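Local coordinates for protein oxygenase-reductase (PDB 4OSP) that catalyses, as the C-terminal reductase domain of a longer protein, the NADPH-dependent reduction of the C-6 ketone of angucyclinones in urdamycin biosynthesis, at residues I28-A33 with V58-K63; I34-E39 with V237-A242; A129-A134 with V168-T173; H82-A87 with F136-R141. All coordinates share one frame; numbering follows the deposited sequence.

Interaction 1 of 4, residues I28-A33 with V58-K63; sequences IGRATA and VATIEK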
loop_
_atom_site.group_PDB
_atom_site.type_symbol
_atom_site.label_atom_id
_atom_site.label_comp_id
_atom_site.label_asym_id
_atom_site.label_seq_id
_atom_site.Cartn_x
_atom_site.Cartn_y
_atom_site.Cartn_z
ATOM N N ILE B 28 18.990 -2.630 17.727
ATOM C CA ILE B 28 18.044 -3.616 17.160
ATOM C C ILE B 28 18.725 -4.938 16.775
ATOM O O ILE B 28 18.227 -6.017 17.108
ATOM C CB ILE B 28 17.261 -3.034 15.950
ATOM C CG1 ILE B 28 16.223 -2.005 16.425
ATOM C CG2 ILE B 28 16.582 -4.143 15.149
ATOM C CD1 ILE B 28 15.793 -1.013 15.354
ATOM N N GLY B 29 19.866 -4.855 16.096
ATOM C CA GLY B 29 20.627 -6.055 15.739
ATOM C C GLY B 29 20.936 -6.898 16.963
ATOM O O GLY B 29 20.621 -8.105 17.011
ATOM N N ARG B 30 21.536 -6.255 17.963
ATOM C CA ARG B 30 21.900 -6.915 19.216
ATOM C C ARG B 30 20.726 -7.669 19.842
ATOM O O ARG B 30 20.840 -8.852 20.148
ATOM C CB ARG B 30 22.497 -5.899 20.207
ATOM C CG ARG B 30 22.915 -6.489 21.536
ATOM C CD ARG B 30 23.589 -5.464 22.434
ATOM N NE ARG B 30 24.474 -6.128 23.396
ATOM C CZ ARG B 30 25.587 -5.590 23.908
ATOM N NH1 ARG B 30 25.955 -4.351 23.569
ATOM N NH2 ARG B 30 26.339 -6.293 24.764
ATOM N N ALA B 31 19.595 -6.988 20.015
ATOM C CA ALA B 31 18.423 -7.601 20.652
ATOM C C ALA B 31 17.858 -8.753 19.817
ATOM O O ALA B 31 17.364 -9.761 20.371
ATOM C CB ALA B 31 17.353 -6.558 20.916
ATOM N N THR B 32 17.925 -8.603 18.493
ATOM C CA THR B 32 17.477 -9.651 17.583
ATOM C C THR B 32 18.319 -10.906 17.758
ATOM O O THR B 32 17.771 -12.014 17.924
ATOM C CB THR B 32 17.517 -9.194 16.109
ATOM O OG1 THR B 32 16.647 -8.067 15.934
ATOM C CG2 THR B 32 17.067 -10.323 15.191
ATOM N N ALA B 33 19.646 -10.731 17.741
ATOM C CA ALA B 33 20.561 -11.846 17.977
ATOM C C ALA B 33 20.254 -12.527 19.319
ATOM O O ALA B 33 20.188 -13.764 19.405
ATOM C CB ALA B 33 22.017 -11.385 17.909
ATOM N N VAL B 58 27.794 -11.972 22.270
ATOM C CA VAL B 58 28.052 -13.401 22.351
ATOM C C VAL B 58 28.049 -13.842 23.813
ATOM O O VAL B 58 27.370 -14.814 24.178
ATOM C CB VAL B 58 29.379 -13.762 21.639
ATOM C CG1 VAL B 58 29.855 -15.162 22.020
ATOM C CG2 VAL B 58 29.203 -13.641 20.138
ATOM N N ALA B 59 28.771 -13.096 24.648
ATOM C CA ALA B 59 28.814 -13.362 26.089
ATOM C C ALA B 59 27.415 -13.331 26.710
ATOM O O ALA B 59 27.057 -14.214 27.492
ATOM C CB ALA B 59 29.742 -12.377 26.790
ATOM N N THR B 60 26.617 -12.330 26.347
ATOM C CA THR B 60 25.268 -12.210 26.892
ATOM C C THR B 60 24.409 -13.414 26.513
ATOM O O THR B 60 23.657 -13.947 27.350
ATOM C CB THR B 60 24.590 -10.923 26.414
ATOM O OG1 THR B 60 25.385 -9.803 26.810
ATOM C CG2 THR B 60 23.178 -10.791 27.011
ATOM N N ILE B 61 24.523 -13.832 25.250
ATOM C CA ILE B 61 23.776 -14.969 24.726
ATOM C C ILE B 61 24.188 -16.250 25.467
ATOM O O ILE B 61 23.346 -17.102 25.799
ATOM C CB ILE B 61 23.984 -15.106 23.193
ATOM C CG1 ILE B 61 23.156 -14.037 22.457
ATOM C CG2 ILE B 61 23.639 -16.514 22.705
ATOM C CD1 ILE B 61 23.504 -13.851 20.992
ATOM N N GLU B 62 25.481 -16.365 25.742
ATOM C CA GLU B 62 26.002 -17.521 26.458
ATOM C C GLU B 62 25.563 -17.556 27.932
ATOM O O GLU B 62 25.133 -18.601 28.415
ATOM C CB GLU B 62 27.517 -17.637 26.286
ATOM C CG GLU B 62 27.918 -18.131 24.898
ATOM C CD GLU B 62 29.417 -18.219 24.699
ATOM O OE1 GLU B 62 30.156 -17.412 25.283
ATOM O OE2 GLU B 62 29.859 -19.089 23.930
ATOM N N LYS B 63 25.621 -16.409 28.615
ATOM C CA LYS B 63 25.105 -16.280 29.993
ATOM C C LYS B 63 23.686 -16.797 30.113
ATOM O O LYS B 63 23.315 -17.371 31.131
ATOM C CB LYS B 63 25.146 -14.826 30.475
ATOM C CG LYS B 63 26.537 -14.279 30.785
ATOM C CD LYS B 63 26.447 -12.900 31.439
ATOM C CE LYS B 63 27.551 -11.965 30.959
ATOM N NZ LYS B 63 28.807 -12.069 31.751
#
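Ala33 and Ile61 form the closest backbone approach between two neighbouring helices, their CA atoms 8.1 Å apart, so that side chains must bridge the gap. Ile61 does most of this: its CG1 branch lies anti to the carbonyl carbon (chi1 -76°) and delivers CD1 to the other helix. There the methyl group lies 3.7 Å from the carbonyl O of Ala33, and Ile61 CD1 is 4.2 Å from Ala33 CB, a plain apolar touch. The same isoleucine also packs on Ile34, the next residue, and on Ala37, one turn further along helix 27-38. The two helices are successive crossovers of the Rossmann fold: helix 27-38 links strand 18-21 to strand 42-47, and helix 51-63 leads from strand 42-47 to strand 67-72. The N-terminal part of the first helix belongs to the cofactor site, where Ile28 is an NADP(+)-binding residue, as is Arg26 just before it. Arg30 brings a like charge close to Arg26. Nearer solvent, the extended side chain of Arg30 crosses Thr60 at about a right angle, with Thr60 OG1 near the guanidinium plane at its edge, 4.2 Å from Arg30 NH2. The approach is loose; the threonine hydroxyl is hydrogen-bonded to the carbonyl O of Glu56, and the Glu56 carboxylate makes a long, weak ion pair with Arg30.

Interaction 2 of 4, residues I34-E39 with V237-A242; sequences IRLARE and VVAFLA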
loop_
_atom_site.group_PDB
_atom_site.type_symbol
_atom_site.label_atom_id
_atom_site.label_comp_id
_atom_site.label_asym_id
_atom_site.label_seq_id
_atom_site.Cartn_x
_atom_site.Cartn_y
_atom_site.Cartn_z
ATOM N N ILE B 34 20.027 -11.720 20.351
ATOM C CA ILE B 34 19.685 -12.246 21.675
ATOM C C ILE B 34 18.377 -13.063 21.685
ATOM O O ILE B 34 18.331 -14.174 22.235
ATOM C CB ILE B 34 19.670 -11.116 22.741
ATOM C CG1 ILE B 34 21.107 -10.644 23.025
ATOM C CG2 ILE B 34 18.970 -11.570 24.023
ATOM C CD1 ILE B 34 21.210 -9.314 23.758
ATOM N N ARG B 35 17.323 -12.533 21.065
ATOM C CA ARG B 35 16.032 -13.228 21.082
ATOM C C ARG B 35 16.069 -14.551 20.295
ATOM O O ARG B 35 15.511 -15.562 20.741
ATOM C CB ARG B 35 14.880 -12.311 20.605
ATOM C CG ARG B 35 13.503 -12.983 20.578
ATOM C CD ARG B 35 13.045 -13.397 21.970
ATOM N NE ARG B 35 11.953 -14.380 21.957
ATOM C CZ ARG B 35 10.669 -14.070 22.125
ATOM N NH1 ARG B 35 10.303 -12.803 22.304
ATOM N NH2 ARG B 35 9.746 -15.020 22.118
ATOM N N LEU B 36 16.732 -14.541 19.138
ATOM C CA LEU B 36 16.924 -15.763 18.350
ATOM C C LEU B 36 17.649 -16.852 19.142
ATOM O O LEU B 36 17.176 -17.987 19.217
ATOM C CB LEU B 36 17.656 -15.460 17.033
ATOM C CG LEU B 36 16.896 -14.585 16.030
ATOM C CD1 LEU B 36 17.761 -14.274 14.812
ATOM C CD2 LEU B 36 15.568 -15.202 15.614
ATOM N N ALA B 37 18.773 -16.486 19.759
ATOM C CA ALA B 37 19.538 -17.403 20.624
ATOM C C ALA B 37 18.696 -17.975 21.761
ATOM O O ALA B 37 18.738 -19.182 22.031
ATOM C CB ALA B 37 20.777 -16.712 21.181
ATOM N N ARG B 38 17.929 -17.108 22.415
ATOM C CA ARG B 38 17.024 -17.537 23.466
ATOM C C ARG B 38 16.089 -18.640 22.989
ATOM O O ARG B 38 15.823 -19.594 23.722
ATOM C CB ARG B 38 16.218 -16.356 24.000
ATOM C CG ARG B 38 15.215 -16.734 25.080
ATOM C CD ARG B 38 14.638 -15.497 25.733
ATOM N NE ARG B 38 15.699 -14.589 26.148
ATOM C CZ ARG B 38 15.627 -13.267 26.049
ATOM N NH1 ARG B 38 14.542 -12.702 25.526
ATOM N NH2 ARG B 38 16.643 -12.514 26.456
ATOM N N GLU B 39 15.602 -18.518 21.757
ATOM C CA GLU B 39 14.684 -19.517 21.206
ATOM C C GLU B 39 15.382 -20.817 20.785
ATOM O O GLU B 39 14.715 -21.778 20.369
ATOM C CB GLU B 39 13.867 -18.939 20.040
ATOM C CG GLU B 39 12.905 -17.817 20.418
ATOM C CD GLU B 39 11.832 -18.243 21.418
ATOM O OE1 GLU B 39 11.499 -19.456 21.503
ATOM O OE2 GLU B 39 11.313 -17.354 22.123
ATOM N N VAL B 237 9.480 -9.342 16.893
ATOM C CA VAL B 237 8.762 -9.535 15.644
ATOM C C VAL B 237 9.625 -10.367 14.702
ATOM O O VAL B 237 9.144 -11.317 14.093
ATOM C CB VAL B 237 8.388 -8.186 14.996
ATOM C CG1 VAL B 237 7.795 -8.408 13.616
ATOM C CG2 VAL B 237 7.392 -7.448 15.882
ATOM N N VAL B 238 10.906 -10.012 14.614
ATOM C CA VAL B 238 11.872 -10.783 13.830
ATOM C C VAL B 238 11.856 -12.258 14.230
ATOM O O VAL B 238 11.853 -13.139 13.370
ATOM C CB VAL B 238 13.309 -10.236 13.982
ATOM C CG1 VAL B 238 14.278 -11.099 13.171
ATOM C CG2 VAL B 238 13.379 -8.779 13.530
ATOM N N ALA B 239 11.834 -12.518 15.536
ATOM C CA ALA B 239 11.843 -13.887 16.043
ATOM C C ALA B 239 10.619 -14.669 15.584
ATOM O O ALA B 239 10.723 -15.833 15.218
ATOM C CB ALA B 239 11.933 -13.888 17.561
ATOM N N PHE B 240 9.458 -14.015 15.605
ATOM C CA PHE B 240 8.252 -14.606 15.071
ATOM C C PHE B 240 8.404 -14.969 13.585
ATOM O O PHE B 240 8.110 -16.097 13.187
ATOM C CB PHE B 240 7.066 -13.662 15.263
ATOM C CG PHE B 240 5.875 -14.020 14.416
ATOM C CD1 PHE B 240 5.160 -15.204 14.655
ATOM C CD2 PHE B 240 5.495 -13.209 13.354
ATOM C CE1 PHE B 240 4.088 -15.545 13.859
ATOM C CE2 PHE B 240 4.414 -13.547 12.561
ATOM C CZ PHE B 240 3.709 -14.710 12.816
ATOM N N LEU B 241 8.851 -14.015 12.766
ATOM C CA LEU B 241 9.050 -14.296 11.328
ATOM C C LEU B 241 9.984 -15.483 11.117
ATOM O O LEU B 241 9.830 -16.259 10.159
ATOM C CB LEU B 241 9.597 -13.069 10.582
ATOM C CG LEU B 241 8.630 -11.889 10.426
ATOM C CD1 LEU B 241 9.317 -10.686 9.782
ATOM C CD2 LEU B 241 7.400 -12.304 9.628
ATOM N N ALA B 242 10.945 -15.613 12.019
ATOM C CA ALA B 242 12.007 -16.583 11.882
ATOM C C ALA B 242 11.555 -17.998 12.251
ATOM O O ALA B 242 12.254 -18.966 11.965
ATOM C CB ALA B 242 13.194 -16.167 12.729
#
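On one face of the Rossmann-type sheet, the helix 27-38 that follows the first strand packs against the helix 231-242 near the end of the fold, Leu36 and Arg35 meeting Ala239 and Ala242. The axes of the two short segments pass 9.3 Å apart at a signed crossing angle of -45°, and small residues permit the approach: Leu36 CA and Ala239 CA are only 5.9 Å apart. One branch of Leu36 does the apolar work, CD2 lying 3.9 Å from Ala242 CB and 4.0 Å from Ala239 CA. Beside it the aliphatic part of Arg35 rests on the same Ala239, with Arg35 CG 3.5 Å from Ala239 CB. The arginine chain bends at chi2 (64°), bringing its guanidinium back to Glu39, four residues on. Its remaining terminal nitrogen, NH1, pairs with Asp236 and with Asp245 of the second subunit, so three carboxylates hold the group and tie the contact to the subunit interface. Phe240 stacks there on Phe240 of the second subunit. The grip on Glu39 is side-on and converges on a single oxygen: Arg35 NE (3.0 Å) uses the anti lone pair of Glu39 OE2, while Arg35 NH2 (2.8 Å) meets OE2 on that same anti side but 31° out of the carboxylate plane.

Interaction 3 of 4, residues A129-A134 with V168-T173; sequences AVNAKA and VAYAMT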
loop_
_atom_site.group_PDB
_atom_site.type_symbol
_atom_site.label_atom_id
_atom_site.label_comp_id
_atom_site.label_asym_id
_atom_site.label_seq_id
_atom_site.Cartn_x
_atom_site.Cartn_y
_atom_site.Cartn_z
ATOM N N ALA B 129 26.219 1.261 -1.103
ATOM C CA ALA B 129 27.135 0.145 -0.877
ATOM C C ALA B 129 26.790 -0.626 0.385
ATOM O O ALA B 129 26.823 -1.867 0.390
ATOM C CB ALA B 129 28.574 0.648 -0.812
ATOM N N VAL B 130 26.447 0.106 1.447
ATOM C CA VAL B 130 26.158 -0.499 2.748
ATOM C C VAL B 130 24.703 -0.959 2.881
ATOM O O VAL B 130 24.444 -2.055 3.373
ATOM C CB VAL B 130 26.495 0.459 3.925
ATOM C CG1 VAL B 130 26.035 -0.140 5.256
ATOM C CG2 VAL B 130 27.988 0.766 3.972
ATOM N N ASN B 131 23.760 -0.112 2.458
ATOM C CA ASN B 131 22.346 -0.347 2.732
ATOM C C ASN B 131 21.589 -1.148 1.660
ATOM O O ASN B 131 20.533 -1.697 1.942
ATOM C CB ASN B 131 21.608 0.972 2.990
ATOM C CG ASN B 131 22.274 1.840 4.052
ATOM O OD1 ASN B 131 22.549 1.394 5.161
ATOM N ND2 ASN B 131 22.503 3.103 3.714
ATOM N N ALA B 132 22.103 -1.182 0.433
ATOM C CA ALA B 132 21.398 -1.854 -0.670
ATOM C C ALA B 132 22.264 -2.911 -1.361
ATOM O O ALA B 132 21.869 -4.075 -1.473
ATOM C CB ALA B 132 20.903 -0.833 -1.684
ATOM N N LYS B 133 23.446 -2.497 -1.808
ATOM C CA LYS B 133 24.378 -3.392 -2.476
ATOM C C LYS B 133 24.731 -4.595 -1.624
ATOM O O LYS B 133 24.612 -5.732 -2.081
ATOM C CB LYS B 133 25.651 -2.655 -2.886
ATOM C CG LYS B 133 26.637 -3.529 -3.654
ATOM C CD LYS B 133 27.639 -2.692 -4.423
ATOM C CE LYS B 133 28.611 -3.570 -5.210
ATOM N NZ LYS B 133 29.663 -2.749 -5.870
ATOM N N ALA B 134 25.168 -4.351 -0.392
ATOM C CA ALA B 134 25.613 -5.445 0.458
ATOM C C ALA B 134 24.470 -6.411 0.734
ATOM O O ALA B 134 24.619 -7.619 0.532
ATOM C CB ALA B 134 26.234 -4.934 1.757
ATOM N N VAL B 168 16.939 11.461 3.174
ATOM C CA VAL B 168 16.341 11.027 1.913
ATOM C C VAL B 168 17.166 9.934 1.221
ATOM O O VAL B 168 16.622 8.903 0.799
ATOM C CB VAL B 168 16.035 12.225 0.960
ATOM C CG1 VAL B 168 17.276 13.073 0.719
ATOM C CG2 VAL B 168 15.434 11.735 -0.358
ATOM N N ALA B 169 18.475 10.151 1.129
ATOM C CA ALA B 169 19.363 9.170 0.522
ATOM C C ALA B 169 19.266 7.815 1.247
ATOM O O ALA B 169 19.253 6.759 0.604
ATOM C CB ALA B 169 20.790 9.686 0.513
ATOM N N TYR B 170 19.177 7.859 2.579
ATOM C CA TYR B 170 19.040 6.657 3.400
ATOM C C TYR B 170 17.730 5.916 3.126
ATOM O O TYR B 170 17.714 4.683 3.051
ATOM C CB TYR B 170 19.156 7.011 4.880
ATOM C CG TYR B 170 18.678 5.940 5.852
ATOM C CD1 TYR B 170 19.554 4.959 6.338
ATOM C CD2 TYR B 170 17.364 5.934 6.321
ATOM C CE1 TYR B 170 19.126 3.989 7.248
ATOM C CE2 TYR B 170 16.927 4.971 7.232
ATOM C CZ TYR B 170 17.812 4.002 7.691
ATOM O OH TYR B 170 17.371 3.051 8.592
ATOM N N ALA B 171 16.639 6.672 2.975
ATOM C CA ALA B 171 15.330 6.102 2.650
ATOM C C ALA B 171 15.330 5.416 1.278
ATOM O O ALA B 171 14.712 4.355 1.101
ATOM C CB ALA B 171 14.268 7.173 2.701
ATOM N N MET B 172 16.020 6.018 0.315
ATOM C CA MET B 172 16.175 5.404 -1.006
ATOM C C MET B 172 16.821 4.032 -0.908
ATOM O O MET B 172 16.353 3.068 -1.538
ATOM C CB MET B 172 16.971 6.306 -1.957
ATOM C CG MET B 172 16.208 7.559 -2.353
ATOM S SD MET B 172 17.201 8.796 -3.190
ATOM C CE MET B 172 17.402 8.076 -4.820
ATOM N N THR B 173 17.876 3.935 -0.105
ATOM C CA THR B 173 18.565 2.663 0.045
ATOM C C THR B 173 17.640 1.645 0.705
ATOM O O THR B 173 17.661 0.462 0.353
ATOM C CB THR B 173 19.911 2.790 0.810
ATOM O OG1 THR B 173 19.676 3.233 2.156
ATOM C CG2 THR B 173 20.859 3.769 0.092
#
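Asn131 and Thr173 press against each other where two nearly parallel helices, with the axes of their short segments 9.2 Å apart, come close. Asn131 CB lies 3.1 Å from Thr173 OG1 and 3.3 Å from Thr173 CB, a tight fit of the asparagine stem against the threonine. Alongside, Ala132 CB is 4.0 Å from the carbonyl O of Thr173. Thr173 OG1 sits between the backbone N and the carbonyl carbon (chi1 64°), a placement that lets it donate to Tyr170 O (2.6 Å), one turn back. Further out, Asn131 OD1 accepts from the backbone N of Val110, next to the NADP(+)-binding Gly109. A wider pi-type turn, in which Ala134 N reaches Ala129 O (3.1 Å), shapes the backbone that carries the asparagine. Tyr170 and the NADP(+)-binding Lys174 have the spacing of the YxxxK signature of short-chain dehydrogenases/reductases, and the tyrosine also touches Ser157. The outer side of this helix pair meets the third subunit, where Lys133 forms a salt bridge with Asp125 of that subunit. The bonds to Val110 N and Tyr170 O probably limit rotation of both side chains, so the helices meet through an asparagine stem packed against a threonine whose hydroxyl hydrogen is already given to Tyr170 O.

Interaction 4 of 4, residues H82-A87 with F136-R141; sequences HELFLA and FFIVQR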
loop_
_atom_site.group_PDB
_atom_site.type_symbol
_atom_site.label_atom_id
_atom_site.label_comp_id
_atom_site.label_asym_id
_atom_site.label_seq_id
_atom_site.Cartn_x
_atom_site.Cartn_y
_atom_site.Cartn_z
ATOM N N HIS B 82 32.708 -11.443 0.693
ATOM C CA HIS B 82 33.732 -12.482 0.771
ATOM C C HIS B 82 34.180 -12.780 2.208
ATOM O O HIS B 82 34.128 -13.929 2.664
ATOM C CB HIS B 82 34.936 -12.098 -0.083
ATOM C CG HIS B 82 35.965 -13.175 -0.179
ATOM N ND1 HIS B 82 37.173 -13.113 0.486
ATOM C CD2 HIS B 82 35.956 -14.359 -0.833
ATOM C CE1 HIS B 82 37.865 -14.207 0.235
ATOM N NE2 HIS B 82 37.147 -14.981 -0.559
ATOM N N GLU B 83 34.611 -11.746 2.918
ATOM C CA GLU B 83 35.099 -11.923 4.288
ATOM C C GLU B 83 33.977 -12.389 5.214
ATOM O O GLU B 83 34.149 -13.347 5.982
ATOM C CB GLU B 83 35.759 -10.636 4.825
ATOM C CG GLU B 83 36.908 -10.114 3.969
ATOM C CD GLU B 83 38.062 -11.110 3.821
ATOM O OE1 GLU B 83 38.449 -11.759 4.824
ATOM O OE2 GLU B 83 38.591 -11.241 2.698
ATOM N N LEU B 84 32.823 -11.729 5.131
ATOM C CA LEU B 84 31.670 -12.135 5.935
ATOM C C LEU B 84 31.472 -13.654 5.873
ATOM O O LEU B 84 31.459 -14.328 6.906
ATOM C CB LEU B 84 30.403 -11.401 5.483
ATOM C CG LEU B 84 29.046 -11.774 6.107
ATOM C CD1 LEU B 84 29.073 -11.804 7.630
ATOM C CD2 LEU B 84 27.974 -10.799 5.634
ATOM N N PHE B 85 31.348 -14.198 4.670
ATOM C CA PHE B 85 30.982 -15.596 4.540
ATOM C C PHE B 85 32.132 -16.565 4.811
ATOM O O PHE B 85 31.904 -17.676 5.270
ATOM C CB PHE B 85 30.305 -15.859 3.190
ATOM C CG PHE B 85 28.868 -15.406 3.142
ATOM C CD1 PHE B 85 28.553 -14.064 2.945
ATOM C CD2 PHE B 85 27.832 -16.319 3.326
ATOM C CE1 PHE B 85 27.235 -13.640 2.915
ATOM C CE2 PHE B 85 26.513 -15.905 3.284
ATOM C CZ PHE B 85 26.211 -14.561 3.079
ATOM N N LEU B 86 33.364 -16.133 4.562
ATOM C CA LEU B 86 34.539 -16.899 4.985
ATOM C C LEU B 86 34.459 -17.163 6.484
ATOM O O LEU B 86 34.542 -18.319 6.936
ATOM C CB LEU B 86 35.814 -16.127 4.660
ATOM C CG LEU B 86 37.153 -16.869 4.619
ATOM C CD1 LEU B 86 37.224 -17.821 3.425
ATOM C CD2 LEU B 86 38.297 -15.862 4.561
ATOM N N ALA B 87 34.258 -16.092 7.246
ATOM C CA ALA B 87 34.155 -16.183 8.700
ATOM C C ALA B 87 32.883 -16.923 9.119
ATOM O O ALA B 87 32.911 -17.772 10.015
ATOM C CB ALA B 87 34.210 -14.793 9.320
ATOM N N PHE B 136 21.863 -7.043 -0.977
ATOM C CA PHE B 136 21.635 -7.834 -2.190
ATOM C C PHE B 136 22.636 -8.982 -2.338
ATOM O O PHE B 136 22.245 -10.134 -2.504
ATOM C CB PHE B 136 21.643 -6.993 -3.464
ATOM C CG PHE B 136 21.498 -7.823 -4.696
ATOM C CD1 PHE B 136 22.620 -8.358 -5.329
ATOM C CD2 PHE B 136 20.224 -8.161 -5.177
ATOM C CE1 PHE B 136 22.478 -9.179 -6.432
ATOM C CE2 PHE B 136 20.080 -8.972 -6.294
ATOM C CZ PHE B 136 21.209 -9.485 -6.920
ATOM N N PHE B 137 23.924 -8.663 -2.283
ATOM C CA PHE B 137 24.957 -9.682 -2.478
ATOM C C PHE B 137 25.084 -10.663 -1.325
ATOM O O PHE B 137 25.521 -11.806 -1.514
ATOM C CB PHE B 137 26.299 -9.047 -2.896
ATOM C CG PHE B 137 26.273 -8.535 -4.294
ATOM C CD1 PHE B 137 26.372 -9.421 -5.364
ATOM C CD2 PHE B 137 26.011 -7.194 -4.555
ATOM C CE1 PHE B 137 26.275 -8.967 -6.667
ATOM C CE2 PHE B 137 25.915 -6.728 -5.859
ATOM C CZ PHE B 137 26.036 -7.616 -6.918
ATOM N N ILE B 138 24.640 -10.245 -0.145
ATOM C CA ILE B 138 24.588 -11.147 1.002
ATOM C C ILE B 138 23.491 -12.185 0.783
ATOM O O ILE B 138 23.689 -13.370 1.042
ATOM C CB ILE B 138 24.321 -10.396 2.317
ATOM C CG1 ILE B 138 25.550 -9.566 2.721
ATOM C CG2 ILE B 138 23.932 -11.377 3.427
ATOM C CD1 ILE B 138 25.323 -8.689 3.942
ATOM N N VAL B 139 22.334 -11.736 0.304
ATOM C CA VAL B 139 21.269 -12.656 -0.044
ATOM C C VAL B 139 21.758 -13.603 -1.133
ATOM O O VAL B 139 21.578 -14.822 -1.042
ATOM C CB VAL B 139 20.005 -11.916 -0.521
ATOM C CG1 VAL B 139 18.975 -12.908 -1.048
ATOM C CG2 VAL B 139 19.418 -11.086 0.612
ATOM N N GLN B 140 22.390 -13.044 -2.157
ATOM C CA GLN B 140 22.835 -13.846 -3.288
ATOM C C GLN B 140 23.789 -14.943 -2.829
ATOM O O GLN B 140 23.609 -16.114 -3.157
ATOM C CB GLN B 140 23.511 -12.970 -4.338
ATOM C CG GLN B 140 23.854 -13.711 -5.623
ATOM C CD GLN B 140 24.698 -12.873 -6.547
ATOM O OE1 GLN B 140 25.890 -12.683 -6.312
ATOM N NE2 GLN B 140 24.082 -12.356 -7.607
ATOM N N ARG B 141 24.793 -14.559 -2.057
ATOM C CA ARG B 141 25.748 -15.511 -1.538
ATOM C C ARG B 141 25.091 -16.486 -0.537
ATOM O O ARG B 141 25.388 -17.689 -0.556
ATOM C CB ARG B 141 26.954 -14.776 -0.936
ATOM C CG ARG B 141 27.999 -15.648 -0.255
ATOM C CD ARG B 141 28.818 -16.507 -1.223
ATOM N NE ARG B 141 29.287 -17.715 -0.539
ATOM C CZ ARG B 141 30.453 -17.810 0.086
ATOM N NH1 ARG B 141 31.280 -16.779 0.100
ATOM N NH2 ARG B 141 30.801 -18.927 0.690
HETATM O O HOH W 1 33.769 -16.093 0.850
#
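Arg141 and Phe85 meet through a CH-pi contact between the helices 80-96 and 121-142. Arg141 CG, anti to the backbone N (chi1 176°), lies over the centre of the phenylalanine ring, 3.5 Å from the centroid of Phe85 and almost on the ring normal. The bend at chi2 (70°) then turns the rest of the chain back along Phe85. The two side chains slide past each other in opposite directions, so the guanidinium ends up over the base of the phenylalanine rather than over its ring: Arg141 NH1 is 3.4 Å from Phe85 CB, and the planes of ring and guanidinium differ by 29°. Apolar packing continues deeper in. At the far end of the ring, Phe85 CZ meets Ile138 CG2 at 3.9 Å. Ile138 and Leu84 cross at about a right angle, the CG1 branch of Ile138 bringing CD1 to within 3.8 Å of Leu84 CD2. Separately, Phe85 CZ approaches the backbone, 3.5 Å from Ile138 O. Polar links gather around the guanidinium. A water in its plane accepts from Arg141 NH1 (2.7 Å) and donates to the carbonyl O of His82 (2.8 Å), while Arg141 NH2 forms a salt bridge with Glu89, one helical turn beyond Phe85. Thus the charged end is held from two directions while its aliphatic part shields the ring. On another side of the second helix, Gln140 donates to Pro116 and Val119 of the third subunit. Leu84 also packs on Val71 and Ile138 on Leu104, placing the pair on a face of the parallel sheet, as expected of neighbouring crossover helices in a Rossmann fold.

How the interactions relate
Interactions 1 and 2 share helix 27-38 and touch directly, Ile61 packing on Ala37 and Thr32 on Val238, so three helices form one layer over the sheet. Interactions 3 and 4 likewise share helix 121-142, which joins helices 80-96 and 168-187, and both reach the third subunit, whereas interaction 2 reaches the second and interaction 1 touches no other chain. Interaction 1 is partly buried and sparse; the others are buried. Interaction 2 seats a leucine and an arginine stem on alanines, beside a charge cluster at a subunit interface; interaction 3, which includes the signature tyrosine, is tight and polar; interaction 4 lays the aliphatic part of a partly exposed arginine over an aromatic ring.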